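Local coordinates for maltose operon transcriptional repressor (PDB 3HCW), which probably represses transcription of the maltose operon by binding DNA, with a sugar-responsive regulatory domain of the periplasmic-binding-protein type, at residues P25-V30 with I73-K78; I34-N39 with K246-G251. All coordinates share one frame; numbering follows the deposited sequence. Where two conformers were deposited one is given.

Contact 1 (P25-V30 with I73-K78)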
ATOM      1  N   PRO A  25      -1.450  -4.580  -0.227  1.00 38.57           N
ATOM      2  CA  PRO A  25      -2.785  -4.328   0.321  1.00 40.44           C
ATOM      3  C   PRO A  25      -3.548  -5.591   0.717  1.00 44.65           C
ATOM      4  O   PRO A  25      -4.562  -5.494   1.408  1.00 53.39           O
ATOM      5  CB  PRO A  25      -3.522  -3.644  -0.840  1.00 32.27           C
ATOM      6  CG  PRO A  25      -2.456  -3.043  -1.660  1.00 44.25           C
ATOM      7  CD  PRO A  25      -1.333  -4.051  -1.597  1.00 40.81           C
ATOM      8  N   PHE A  26      -3.081  -6.752   0.265  1.00 41.36           N
ATOM      9  CA  PHE A  26      -3.643  -8.019   0.705  1.00 39.55           C
ATOM     10  C   PHE A  26      -3.342  -8.209   2.172  1.00 35.22           C
ATOM     11  O   PHE A  26      -4.254  -8.386   2.980  1.00 34.54           O
ATOM     12  CB  PHE A  26      -3.075  -9.210  -0.075  1.00 31.11           C
ATOM     13  CG  PHE A  26      -3.538 -10.538   0.451  1.00 32.22           C
ATOM     14  CD1 PHE A  26      -4.823 -10.995   0.181  1.00 30.05           C
ATOM     15  CD2 PHE A  26      -2.690 -11.332   1.230  1.00 36.11           C
ATOM     16  CE1 PHE A  26      -5.260 -12.232   0.674  1.00 25.73           C
ATOM     17  CE2 PHE A  26      -3.120 -12.562   1.729  1.00 27.41           C
ATOM     18  CZ  PHE A  26      -4.402 -13.013   1.449  1.00 30.76           C
ATOM     19  N   TYR A  27      -2.057  -8.178   2.501  1.00 34.40           N
ATOM     20  CA  TYR A  27      -1.627  -8.390   3.869  1.00 41.96           C
ATOM     21  C   TYR A  27      -2.047  -7.239   4.780  1.00 34.61           C
ATOM     22  O   TYR A  27      -2.493  -7.473   5.890  1.00 36.29           O
ATOM     23  CB  TYR A  27      -0.128  -8.666   3.923  1.00 43.31           C
ATOM     24  CG  TYR A  27       0.247  -9.929   3.182  1.00 52.97           C
ATOM     25  CD1 TYR A  27       0.029 -11.187   3.754  1.00 60.02           C
ATOM     26  CD2 TYR A  27       0.803  -9.875   1.900  1.00 55.70           C
ATOM     27  CE1 TYR A  27       0.371 -12.359   3.080  1.00 68.48           C
ATOM     28  CE2 TYR A  27       1.150 -11.040   1.216  1.00 61.68           C
ATOM     29  CZ  TYR A  27       0.930 -12.279   1.812  1.00 63.49           C
ATOM     30  OH  TYR A  27       1.263 -13.433   1.142  1.00 61.47           O
ATOM     31  N   ILE A  28      -1.957  -6.003   4.299  1.00 32.04           N
ATOM     32  CA  ILE A  28      -2.453  -4.861   5.095  1.00 41.27           C
ATOM     33  C   ILE A  28      -3.910  -5.060   5.526  1.00 31.36           C
ATOM     34  O   ILE A  28      -4.239  -4.917   6.701  1.00 35.09           O
ATOM     35  CB  ILE A  28      -2.256  -3.513   4.370  1.00 42.81           C
ATOM     36  CG1 ILE A  28      -0.759  -3.227   4.224  1.00 36.53           C
ATOM     37  CG2 ILE A  28      -2.951  -2.363   5.135  1.00 40.01           C
ATOM     38  CD1 ILE A  28      -0.432  -2.463   3.011  1.00 59.26           C
ATOM     39  N   ASN A  29      -4.766  -5.454   4.589  1.00 32.06           N
ATOM     40  CA  ASN A  29      -6.158  -5.701   4.926  1.00 33.37           C
ATOM     41  C   ASN A  29      -6.418  -6.984   5.717  1.00 32.98           C
ATOM     42  O   ASN A  29      -7.278  -6.997   6.596  1.00 34.94           O
ATOM     43  CB  ASN A  29      -7.029  -5.601   3.681  1.00 36.52           C
ATOM     44  CG  ASN A  29      -7.066  -4.191   3.124  1.00 38.79           C
ATOM     45  OD1 ASN A  29      -7.214  -3.234   3.873  1.00 32.48           O
ATOM     46  ND2 ASN A  29      -6.923  -4.056   1.811  1.00 33.91           N
ATOM     47  N   VAL A  30      -5.671  -8.050   5.431  1.00 31.60           N
ATOM     48  CA  VAL A  30      -5.836  -9.305   6.184  1.00 33.55           C
ATOM     49  C   VAL A  30      -5.444  -9.093   7.650  1.00 33.11           C
ATOM     50  O   VAL A  30      -6.233  -9.409   8.553  1.00 33.92           O
ATOM     51  CB  VAL A  30      -5.086 -10.509   5.542  1.00 30.93           C
ATOM     52  CG1 VAL A  30      -5.117 -11.695   6.446  1.00 37.93           C
ATOM     53  CG2 VAL A  30      -5.741 -10.909   4.233  1.00 36.74           C
ATOM     54  N   ILE A  73      -1.857 -17.844  13.361  1.00 36.64           N
ATOM     55  CA  ILE A  73      -2.604 -17.822  12.117  1.00 39.03           C
ATOM     56  C   ILE A  73      -1.544 -17.774  11.024  1.00 44.10           C
ATOM     57  O   ILE A  73      -0.823 -16.778  10.919  1.00 50.27           O
ATOM     58  CB  ILE A  73      -3.548 -16.587  12.024  1.00 38.97           C
ATOM     59  CG1 ILE A  73      -4.603 -16.596  13.144  1.00 35.80           C
ATOM     60  CG2 ILE A  73      -4.227 -16.525  10.666  1.00 27.33           C
ATOM     61  CD1 ILE A  73      -5.565 -15.415  13.089  1.00 42.04           C
ATOM     62  N   LEU A  74      -1.409 -18.863  10.259  1.00 44.87           N
ATOM     63  CA  LEU A  74      -0.510 -18.883   9.091  1.00 30.47           C
ATOM     64  C   LEU A  74      -1.173 -18.141   7.944  1.00 36.73           C
ATOM     65  O   LEU A  74      -2.252 -18.527   7.495  1.00 42.61           O
ATOM     66  CB  LEU A  74      -0.196 -20.309   8.639  1.00 39.78           C
ATOM     67  CG  LEU A  74       0.440 -21.295   9.617  1.00 50.05           C
ATOM     68  CD1 LEU A  74       0.755 -22.584   8.907  1.00 49.73           C
ATOM     69  CD2 LEU A  74       1.694 -20.723  10.191  1.00 60.73           C
ATOM     70  N   LEU A  75      -0.526 -17.081   7.468  1.00 38.11           N
ATOM     71  CA  LEU A  75      -1.097 -16.224   6.428  1.00 36.47           C
ATOM     72  C   LEU A  75      -0.788 -16.684   4.996  1.00 43.00           C
ATOM     73  O   LEU A  75      -0.864 -15.890   4.060  1.00 41.65           O
ATOM     74  CB  LEU A  75      -0.630 -14.782   6.588  1.00 35.08           C
ATOM     75  CG  LEU A  75      -1.069 -13.787   7.669  1.00 40.85           C
ATOM     76  CD1 LEU A  75      -1.552 -12.521   6.977  1.00 56.53           C
ATOM     77  CD2 LEU A  75      -2.134 -14.288   8.568  1.00 29.39           C
ATOM     78  N   TYR A  76      -0.453 -17.961   4.834  1.00 45.21           N
ATOM     79  CA  TYR A  76      -0.228 -18.555   3.521  1.00 47.81           C
ATOM     80  C   TYR A  76      -0.457 -20.063   3.608  1.00 42.44           C
ATOM     81  O   TYR A  76      -0.489 -20.623   4.699  1.00 44.65           O
ATOM     82  CB  TYR A  76       1.195 -18.252   3.023  1.00 52.14           C
ATOM     83  CG  TYR A  76       2.271 -18.915   3.845  1.00 62.37           C
ATOM     84  CD1 TYR A  76       2.816 -18.276   4.958  1.00 70.76           C
ATOM     85  CD2 TYR A  76       2.743 -20.187   3.512  1.00 57.04           C
ATOM     86  CE1 TYR A  76       3.796 -18.891   5.720  1.00 73.51           C
ATOM     87  CE2 TYR A  76       3.711 -20.806   4.266  1.00 68.81           C
ATOM     88  CZ  TYR A  76       4.234 -20.153   5.363  1.00 70.12           C
ATOM     89  OH  TYR A  76       5.202 -20.770   6.095  1.00 74.98           O
ATOM     90  N   SER A  77      -0.602 -20.712   2.456  1.00 51.56           N
ATOM     91  CA  SER A  77      -0.693 -22.170   2.384  1.00 52.12           C
ATOM     92  C   SER A  77       0.345 -22.712   1.404  1.00 55.09           C
ATOM     93  O   SER A  77       0.461 -22.228   0.274  1.00 55.93           O
ATOM     94  CB  SER A  77      -2.099 -22.596   1.956  1.00 55.52           C
ATOM     95  OG  SER A  77      -2.241 -24.004   1.974  1.00 67.39           O
ATOM     96  N   LYS A  78       1.111 -23.703   1.846  1.00 60.40           N
ATOM     97  CA  LYS A  78       2.062 -24.380   0.970  1.00 64.33           C
ATOM     98  C   LYS A  78       2.163 -25.854   1.338  1.00 71.57           C
ATOM     99  O   LYS A  78       2.091 -26.215   2.520  1.00 70.51           O
ATOM    100  CB  LYS A  78       3.437 -23.701   1.004  1.00 65.38           C
ATOM    101  CG  LYS A  78       4.293 -23.968  -0.234  1.00 70.35           C
ATOM    102  CD  LYS A  78       5.304 -22.855  -0.481  1.00 75.70           C
ATOM    103  CE  LYS A  78       6.204 -23.189  -1.661  1.00 81.16           C
ATOM    104  NZ  LYS A  78       7.095 -22.055  -2.036  1.00 83.18           N
TER
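Leu75 meets Tyr27 and Val30 through a single methyl group, CD1, which packs against both side chains of the helix. Its nearest neighbour is CG1 of Val30, 3.7 Å from Leu75 CD1. The aromatic partner is met at its rim: CD1 of Tyr27 lies 3.8 Å from the same Leu75 CD1, and the methyl approaches in the plane of the ring. Val30 is turned for this role, because its CG1 branch stands anti to the backbone N (chi1 172°) and is thereby presented to Leu75, while CG2 rests on the face of the Phe26 ring. Phe26 in turn places its CD2 over the centre of the Tyr27 ring, 3.5 Å above the plane. The phenol is therefore held from a face by one residue and at an edge by another. All three touching residues are buried, and no hydrogen bond joins the segments.

Packing slackens beyond Leu75. Tyr76, partly exposed, turns its ring from the helix, its hydroxyl being hydrogen-bonded to Asp81 OD2, and Lys78 pairs with Phe143 in a cation-pi contact. A glycerol, probably from the crystallisation liquor, lies about 4 Å from the Tyr27 side chain and may mark a pocket; in this family the sugar-binding cleft lies between the two lobes.

The contact joins the start of helix 25-39 to Leu75, in the loop just after strand 71-74, which lies between strands 9-13 and 94-97. Pro247 of helix 247-263 packs on Val30, and Ile28 touches Ile28 of the second subunit.

Contact 2 (I34-N39 with K246-G251)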
ATOM      1  N   ILE A  34      -7.688  -9.337  10.956  1.00 27.27           N
ATOM      2  CA  ILE A  34      -7.344 -10.151  12.123  1.00 30.11           C
ATOM      3  C   ILE A  34      -7.265  -9.324  13.411  1.00 29.26           C
ATOM      4  O   ILE A  34      -7.889  -9.672  14.411  1.00 35.24           O
ATOM      5  CB  ILE A  34      -6.003 -10.895  11.945  1.00 35.03           C
ATOM      6  CG1 ILE A  34      -6.113 -11.944  10.846  1.00 26.91           C
ATOM      7  CG2 ILE A  34      -5.574 -11.561  13.284  1.00 26.87           C
ATOM      8  CD1 ILE A  34      -4.843 -12.195  10.123  1.00 23.04           C
ATOM      9  N   SER A  35      -6.523  -8.221  13.358  1.00 31.94           N
ATOM     10  CA  SER A  35      -6.190  -7.458  14.561  0.50 35.74           C
ATOM     11  C   SER A  35      -7.397  -6.793  15.212  1.00 37.23           C
ATOM     12  O   SER A  35      -7.553  -6.871  16.421  1.00 38.35           O
ATOM     13  CB  SER A  35      -5.096  -6.427  14.277  0.50 37.42           C
ATOM     14  OG  SER A  35      -5.478  -5.576  13.217  0.50 35.68           O
ATOM     15  N   GLU A  36      -8.254  -6.156  14.414  1.00 41.33           N
ATOM     16  CA  GLU A  36      -9.426  -5.484  14.972  1.00 45.36           C
ATOM     17  C   GLU A  36     -10.387  -6.469  15.651  1.00 47.58           C
ATOM     18  O   GLU A  36     -10.943  -6.156  16.695  1.00 56.98           O
ATOM     19  CB  GLU A  36     -10.130  -4.592  13.936  1.00 42.43           C
ATOM     20  CG  GLU A  36     -11.027  -5.300  12.927  1.00 46.93           C
ATOM     21  CD  GLU A  36     -11.210  -4.506  11.640  1.00 55.38           C
ATOM     22  OE1 GLU A  36     -11.278  -5.130  10.556  1.00 56.90           O
ATOM     23  OE2 GLU A  36     -11.274  -3.260  11.710  1.00 62.76           O
ATOM     24  N   THR A  37     -10.534  -7.663  15.080  1.00 52.56           N
ATOM     25  CA  THR A  37     -11.358  -8.728  15.657  1.00 45.36           C
ATOM     26  C   THR A  37     -10.755  -9.221  16.974  1.00 50.57           C
ATOM     27  O   THR A  37     -11.438  -9.252  17.997  1.00 55.03           O
ATOM     28  CB  THR A  37     -11.533  -9.882  14.647  1.00 43.44           C
ATOM     29  OG1 THR A  37     -12.344  -9.420  13.562  1.00 42.64           O
ATOM     30  CG2 THR A  37     -12.183 -11.139  15.289  1.00 31.23           C
ATOM     31  N   CYS A  38      -9.473  -9.580  16.934  1.00 44.34           N
ATOM     32  CA  CYS A  38      -8.708  -9.943  18.123  1.00 45.71           C
ATOM     33  C   CYS A  38      -8.768  -8.874  19.223  1.00 47.99           C
ATOM     34  O   CYS A  38      -8.967  -9.207  20.391  1.00 43.04           O
ATOM     35  CB  CYS A  38      -7.250 -10.229  17.748  1.00 41.42           C
ATOM     36  SG  CYS A  38      -7.022 -11.786  16.863  1.00 47.72           S
ATOM     37  N   ASN A  39      -8.622  -7.603  18.839  1.00 37.70           N
ATOM     38  CA  ASN A  39      -8.609  -6.489  19.795  1.00 47.20           C
ATOM     39  C   ASN A  39      -9.985  -6.184  20.400  1.00 52.65           C
ATOM     40  O   ASN A  39     -10.079  -5.520  21.436  1.00 55.36           O
ATOM     41  CB  ASN A  39      -8.027  -5.204  19.175  1.00 44.49           C
ATOM     42  CG  ASN A  39      -6.538  -5.316  18.810  1.00 50.80           C
ATOM     43  OD1 ASN A  39      -6.015  -4.450  18.113  1.00 55.47           O
ATOM     44  ND2 ASN A  39      -5.864  -6.375  19.260  1.00 59.12           N
ATOM     45  N   LYS A 246     -11.850  -9.911  -0.916  1.00 39.14           N
ATOM     46  CA  LYS A 246     -12.283  -9.543   0.435  1.00 35.86           C
ATOM     47  C   LYS A 246     -11.254  -9.857   1.543  1.00 35.64           C
ATOM     48  O   LYS A 246     -11.540 -10.657   2.448  1.00 30.35           O
ATOM     49  CB  LYS A 246     -13.629 -10.209   0.754  1.00 33.96           C
ATOM     50  CG  LYS A 246     -14.622 -10.272  -0.407  1.00 39.43           C
ATOM     51  CD  LYS A 246     -15.329  -8.938  -0.630  1.00 38.65           C
ATOM     52  CE  LYS A 246     -16.151  -8.984  -1.911  1.00 51.80           C
ATOM     53  NZ  LYS A 246     -16.503  -7.615  -2.390  1.00 54.99           N
ATOM     54  N   PRO A 247     -10.053  -9.251   1.467  1.00 34.24           N
ATOM     55  CA  PRO A 247      -8.996  -9.596   2.443  1.00 26.78           C
ATOM     56  C   PRO A 247      -9.302  -9.187   3.898  1.00 31.33           C
ATOM     57  O   PRO A 247      -8.872  -9.871   4.845  1.00 29.21           O
ATOM     58  CB  PRO A 247      -7.750  -8.890   1.885  1.00 28.67           C
ATOM     59  CG  PRO A 247      -8.285  -7.774   1.010  1.00 31.83           C
ATOM     60  CD  PRO A 247      -9.602  -8.254   0.472  1.00 30.15           C
ATOM     61  N   ARG A 248     -10.065  -8.110   4.076  1.00 31.47           N
ATOM     62  CA  ARG A 248     -10.483  -7.698   5.416  1.00 29.61           C
ATOM     63  C   ARG A 248     -11.464  -8.705   6.017  1.00 30.34           C
ATOM     64  O   ARG A 248     -11.376  -9.010   7.210  1.00 35.86           O
ATOM     65  CB  ARG A 248     -11.065  -6.291   5.414  1.00 35.41           C
ATOM     66  CG  ARG A 248     -11.092  -5.662   6.785  1.00 42.66           C
ATOM     67  CD  ARG A 248     -11.422  -4.194   6.695  1.00 51.77           C
ATOM     68  NE  ARG A 248     -11.640  -3.636   8.022  1.00 51.47           N
ATOM     69  CZ  ARG A 248     -11.799  -2.345   8.277  1.00 41.94           C
ATOM     70  NH1 ARG A 248     -11.994  -1.940   9.528  1.00 39.57           N
ATOM     71  NH2 ARG A 248     -11.768  -1.465   7.289  1.00 48.12           N
ATOM     72  N   MET A 249     -12.364  -9.234   5.178  1.00 32.65           N
ATOM     73  CA  MET A 249     -13.266 -10.322   5.568  0.50 30.53           C
ATOM     74  C   MET A 249     -12.497 -11.596   5.915  1.00 32.46           C
ATOM     75  O   MET A 249     -12.764 -12.212   6.934  1.00 29.25           O
ATOM     76  CB  MET A 249     -14.274 -10.637   4.461  0.50 33.18           C
ATOM     77  CG  MET A 249     -15.679 -10.095   4.683  0.50 48.83           C
ATOM     78  SD  MET A 249     -16.889 -10.852   3.566  0.50 45.73           S
ATOM     79  CE  MET A 249     -17.125 -12.451   4.336  0.50 54.93           C
ATOM     80  N   LEU A 250     -11.554 -11.992   5.053  1.00 24.67           N
ATOM     81  CA  LEU A 250     -10.707 -13.165   5.331  1.00 29.47           C
ATOM     82  C   LEU A 250     -10.038 -13.079   6.707  1.00 26.83           C
ATOM     83  O   LEU A 250     -10.034 -14.048   7.463  1.00 32.48           O
ATOM     84  CB  LEU A 250      -9.616 -13.317   4.257  1.00 27.13           C
ATOM     85  CG  LEU A 250      -9.991 -13.808   2.861  1.00 29.07           C
ATOM     86  CD1 LEU A 250      -8.989 -13.286   1.848  1.00 30.28           C
ATOM     87  CD2 LEU A 250     -10.069 -15.334   2.803  1.00 36.32           C
ATOM     88  N   GLY A 251      -9.499 -11.898   7.025  1.00 32.84           N
ATOM     89  CA  GLY A 251      -8.834 -11.648   8.296  1.00 31.05           C
ATOM     90  C   GLY A 251      -9.773 -11.708   9.491  1.00 37.12           C
ATOM     91  O   GLY A 251      -9.452 -12.330  10.512  1.00 36.87           O
TER
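Ile34 and Gly251 bring two helices of the periplasmic-binding-protein fold into close touch, and Glu36 and Arg248 tie the same pair together with charge. Helix 25-39 comes early in the chain, after strand 9-13 and the short helix 19-22, whereas helix 247-263 begins only after most of the chain has been traversed, so the contact joins early and late sequence.

The ionic part is a side-on salt bridge. Arg248 offers NE to Glu36 OE1 at 3.0 Å, with an angle of 161° at the hydrogen, and NH1 to Glu36 OE2 at 2.6 Å, so that each carboxylate oxygen receives one nitrogen on its syn lone pair. Carboxylate and guanidinium are nearly coplanar, 13° apart, although the chains bearing them cross at about a right angle. Arg248 reaches across with a chain extended from CG to NE, its CG anti to the backbone N. A third donor, NE2 of Gln252, also bonds Glu36 OE1, which should steady the carboxylate further. Arg22 of the second subunit packs against Arg248, where the glutamate would be expected to temper the gathering of positive charge.

The close-packed part involves backbone as much as side chain. With no side chain on Gly251, the helices approach until Ile34 CA and Gly251 CA are 4.4 Å apart. Thr37, one turn on, packs against Gln252, Ser256 and Leu259 of helix 247-263. The carbonyl oxygen of Gly251 lies 3.4 Å from Ile34 CG1, and it also accepts a CA-H...O contact from Ile34 CA, with 131° at the hydrogen.

Overall arrangement
Helix 25-39 carries both contacts, its first turns meeting the loop just after strand 71-74 in contact 1 and its last turns meeting helix 247-263 in contact 2. The centres are 10 Å apart, and the two sites touch directly: Val30 CG2 lies 3.4 Å from Pro247 O, and Leu75 CD2 lies 3.8 Å from Ile34 CD1. Along the chain the segments alternate, as 25-30, 34-39, 73-78 and 246-251. One helix thus illustrates how a lobe is assembled from distant sequence, bound to the end of a nearby strand and to a helix that arrives late, with the second subunit reaching residues of both contacts.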